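Long-range contact in tRNA (Adenine(22)-N(1))-methyltransferase (PDB 6QE6), which binds S-adenosyl-L-homocysteine, the product of its methyl-donor cofactor, and probably methylates N1 of adenine 22 in tRNA: residues Ile61-Ile67 with Gln87-Ser93. Sequence-based numbering, arbitrary orientation.
Sequences IAYACDI and QIFTILS. With SAH (S-adenosyl-L-homocysteine), chain C.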
loop_
_atom_site.group_PDB
_atom_site.type_symbol
_atom_site.label_atom_id
_atom_site.label_comp_id
_atom_site.label_asym_id
_atom_site.label_seq_id
_atom_site.Cartn_x
_atom_site.Cartn_y
_atom_site.Cartn_z
ATOM N N ILE A 61 -20.979 -2.549 0.406
ATOM C CA ILE A 61 -20.742 -2.310 1.823
ATOM C C ILE A 61 -19.246 -2.100 2.077
ATOM O O ILE A 61 -18.387 -2.399 1.238
ATOM C CB ILE A 61 -21.294 -3.448 2.715
ATOM C CG1 ILE A 61 -20.514 -4.738 2.516
ATOM C CG2 ILE A 61 -22.787 -3.663 2.478
ATOM C CD1 ILE A 61 -20.564 -5.634 3.739
ATOM N N ALA A 62 -18.941 -1.558 3.252
ATOM C CA ALA A 62 -17.556 -1.357 3.646
ATOM C C ALA A 62 -17.392 -1.659 5.127
ATOM O O ALA A 62 -18.248 -1.317 5.950
ATOM C CB ALA A 62 -17.073 0.074 3.349
ATOM N N TYR A 63 -16.295 -2.325 5.448
ATOM C CA TYR A 63 -15.816 -2.462 6.815
ATOM C C TYR A 63 -14.764 -1.384 7.085
ATOM O O TYR A 63 -13.727 -1.340 6.414
ATOM C CB TYR A 63 -15.233 -3.859 7.022
ATOM C CG TYR A 63 -16.240 -4.947 6.809
ATOM C CD1 TYR A 63 -17.333 -5.102 7.663
ATOM C CD2 TYR A 63 -16.106 -5.825 5.764
ATOM C CE1 TYR A 63 -18.262 -6.120 7.455
ATOM C CE2 TYR A 63 -17.016 -6.833 5.556
ATOM C CZ TYR A 63 -18.086 -6.986 6.393
ATOM O OH TYR A 63 -18.967 -8.020 6.135
ATOM N N ALA A 64 -15.027 -0.519 8.054
ATOM C CA ALA A 64 -14.140 0.605 8.373
ATOM C C ALA A 64 -13.439 0.288 9.691
ATOM O O ALA A 64 -14.019 0.455 10.767
ATOM C CB ALA A 64 -14.918 1.912 8.442
ATOM N N CYS A 65 -12.190 -0.162 9.599
ATOM C CA CYS A 65 -11.489 -0.816 10.699
ATOM C C CYS A 65 -10.359 0.049 11.228
ATOM O O CYS A 65 -9.658 0.717 10.464
ATOM C CB CYS A 65 -10.895 -2.160 10.262
ATOM S SG CYS A 65 -11.929 -3.103 9.111
ATOM N N ASP A 66 -10.164 -0.004 12.537
ATOM C CA ASP A 66 -9.045 0.664 13.166
ATOM C C ASP A 66 -8.650 -0.091 14.430
ATOM O O ASP A 66 -9.474 -0.730 15.089
ATOM C CB ASP A 66 -9.370 2.128 13.477
ATOM C CG ASP A 66 -8.118 3.000 13.521
ATOM O OD1 ASP A 66 -7.229 2.711 14.349
ATOM O OD2 ASP A 66 -8.005 3.952 12.717
ATOM N N ILE A 67 -7.365 -0.015 14.752
ATOM C CA ILE A 67 -6.881 -0.587 15.995
ATOM C C ILE A 67 -7.222 0.299 17.190
ATOM O O ILE A 67 -7.226 -0.186 18.330
ATOM C CB ILE A 67 -5.367 -0.837 15.854
ATOM C CG1 ILE A 67 -4.859 -1.774 16.948
ATOM C CG2 ILE A 67 -4.605 0.477 15.806
ATOM C CD1 ILE A 67 -3.406 -2.214 16.722
ATOM N N GLN A 87 -24.626 0.524 5.418
ATOM C CA GLN A 87 -23.694 0.101 4.379
ATOM C C GLN A 87 -22.257 0.100 4.883
ATOM O O GLN A 87 -21.427 -0.647 4.363
ATOM C CB GLN A 87 -23.803 0.988 3.140
ATOM C CG GLN A 87 -25.115 0.834 2.350
ATOM C CD GLN A 87 -26.287 1.663 2.925
ATOM O OE1 GLN A 87 -26.137 2.847 3.252
ATOM N NE2 GLN A 87 -27.461 1.034 3.034
ATOM N N ILE A 88 -21.935 0.928 5.878
ATOM C CA ILE A 88 -20.586 0.982 6.423
ATOM C C ILE A 88 -20.633 0.609 7.898
ATOM O O ILE A 88 -21.509 1.071 8.635
ATOM C CB ILE A 88 -19.950 2.366 6.207
ATOM C CG1 ILE A 88 -19.914 2.670 4.713
ATOM C CG2 ILE A 88 -18.546 2.431 6.783
ATOM C CD1 ILE A 88 -19.378 4.033 4.389
ATOM N N PHE A 89 -19.699 -0.240 8.324
ATOM C CA PHE A 89 -19.696 -0.823 9.662
ATOM C C PHE A 89 -18.329 -0.597 10.276
ATOM O O PHE A 89 -17.319 -0.982 9.684
ATOM C CB PHE A 89 -20.012 -2.328 9.610
ATOM C CG PHE A 89 -21.285 -2.647 8.891
ATOM C CD1 PHE A 89 -22.505 -2.534 9.532
ATOM C CD2 PHE A 89 -21.268 -3.036 7.563
ATOM C CE1 PHE A 89 -23.691 -2.801 8.856
ATOM C CE2 PHE A 89 -22.458 -3.316 6.877
ATOM C CZ PHE A 89 -23.663 -3.196 7.521
ATOM N N THR A 90 -18.287 0.019 11.451
ATOM C CA THR A 90 -17.004 0.222 12.110
ATOM C C THR A 90 -16.591 -1.044 12.847
ATOM O O THR A 90 -17.414 -1.706 13.489
ATOM C CB THR A 90 -17.057 1.403 13.076
ATOM O OG1 THR A 90 -18.288 1.368 13.804
ATOM C CG2 THR A 90 -16.944 2.722 12.325
ATOM N N ILE A 91 -15.311 -1.389 12.730
ATOM C CA ILE A 91 -14.739 -2.567 13.368
ATOM C C ILE A 91 -13.454 -2.157 14.079
ATOM O O ILE A 91 -12.540 -1.603 13.456
ATOM C CB ILE A 91 -14.447 -3.687 12.350
ATOM C CG1 ILE A 91 -15.692 -4.040 11.523
ATOM C CG2 ILE A 91 -13.857 -4.921 13.057
ATOM C CD1 ILE A 91 -16.863 -4.512 12.332
ATOM N N LEU A 92 -13.377 -2.444 15.374
ATOM C CA LEU A 92 -12.165 -2.238 16.155
ATOM C C LEU A 92 -11.317 -3.507 16.096
ATOM O O LEU A 92 -11.763 -4.570 16.542
ATOM C CB LEU A 92 -12.532 -1.884 17.593
ATOM C CG LEU A 92 -11.372 -1.828 18.575
ATOM C CD1 LEU A 92 -10.540 -0.573 18.348
ATOM C CD2 LEU A 92 -11.904 -1.877 19.980
ATOM N N SER A 93 -10.102 -3.406 15.552
ATOM C CA SER A 93 -9.322 -4.609 15.288
ATOM C C SER A 93 -7.881 -4.247 14.964
ATOM O O SER A 93 -7.613 -3.243 14.301
ATOM C CB SER A 93 -9.930 -5.409 14.119
ATOM O OG SER A 93 -9.234 -6.624 13.868
HETATM N N SAH C . -6.345 5.569 6.183
HETATM C CA SAH C . -6.066 6.989 6.367
HETATM C CB SAH C . -5.482 7.253 7.764
HETATM C CG SAH C . -4.097 6.674 8.057
HETATM S SD SAH C . -3.480 7.188 9.682
HETATM C C SAH C . -5.115 7.521 5.291
HETATM O O SAH C . -4.395 6.752 4.644
HETATM O OXT SAH C . -5.039 8.731 5.046
HETATM C "C5'" SAH C . -3.140 5.476 10.155
HETATM C "C4'" SAH C . -4.316 4.844 10.893
HETATM O "O4'" SAH C . -4.083 3.461 11.026
HETATM C "C3'" SAH C . -4.471 5.376 12.306
HETATM O "O3'" SAH C . -5.807 5.776 12.510
HETATM C "C2'" SAH C . -4.144 4.199 13.209
HETATM O "O2'" SAH C . -4.981 4.222 14.333
HETATM C "C1'" SAH C . -4.423 3.013 12.313
HETATM N N9 SAH C . -3.602 1.839 12.614
HETATM C C8 SAH C . -2.287 1.816 12.981
HETATM N N7 SAH C . -1.924 0.514 13.142
HETATM C C5 SAH C . -2.974 -0.272 12.880
HETATM C C6 SAH C . -3.138 -1.648 12.906
HETATM N N6 SAH C . -2.128 -2.451 13.233
HETATM N N1 SAH C . -4.369 -2.177 12.589
HETATM C C2 SAH C . -5.422 -1.353 12.243
HETATM N N3 SAH C . -5.241 0.013 12.225
HETATM C C4 SAH C . -4.036 0.543 12.538
#
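Tyr63 and Phe89, paired neighbours on adjacent parallel strands, bring their rings together on one face of the sheet, Tyr63 CE1 lying 4.3 Å from Phe89 CD2. With CG anti to the carbonyl carbon in both (chi1 -61° and -54°), the rings lean back toward the start of the strands. There CB of Ile61 meets the edge of the Phe89 ring at CE2, 4.3 Å away, while CG1 of Ile91 approaches the Tyr63 ring obliquely at CD1. The row continues with Cys65, whose SG lies 4.1 Å from Ile91 CB. The phenol oxygen of Tyr63 is held by the backbone N of Leu105, which fixes the far end of the ring.

Joined through helix 69-81, the strands form a beta-alpha-beta unit at the edge of the Rossmann-like methyltransferase sheet, with 88-92 outermost. Six backbone hydrogen bonds alternate between them, from Ala62 N to Gln87 O through to Ser93 N to Asp66 O; the one from Ala64 N to Phe89 O is almost straight (174° at the hydrogen). On the opposite face Ala62 and Ala64 meet the branches of Ile88: Ala62 CB touches CG1, and Ala64 CB lies 4.0 Å from CG2. Helices 48-55 and 69-81 pack over this face.

At the C-terminal end the pair opens into the cofactor pocket. Asp66 spreads its carboxylate across the ribose diol of S-adenosyl-L-homocysteine, OD1 accepting from O2' at 2.7 Å and OD2 from O3' at 2.9 Å; backbone N-H groups of Asn68 and Asp45 hold the same two oxygens. Beside it, Ile67 sets CG2 over a face of the adenine, 3.3 Å from C4, and CD1 lies over the N6 side.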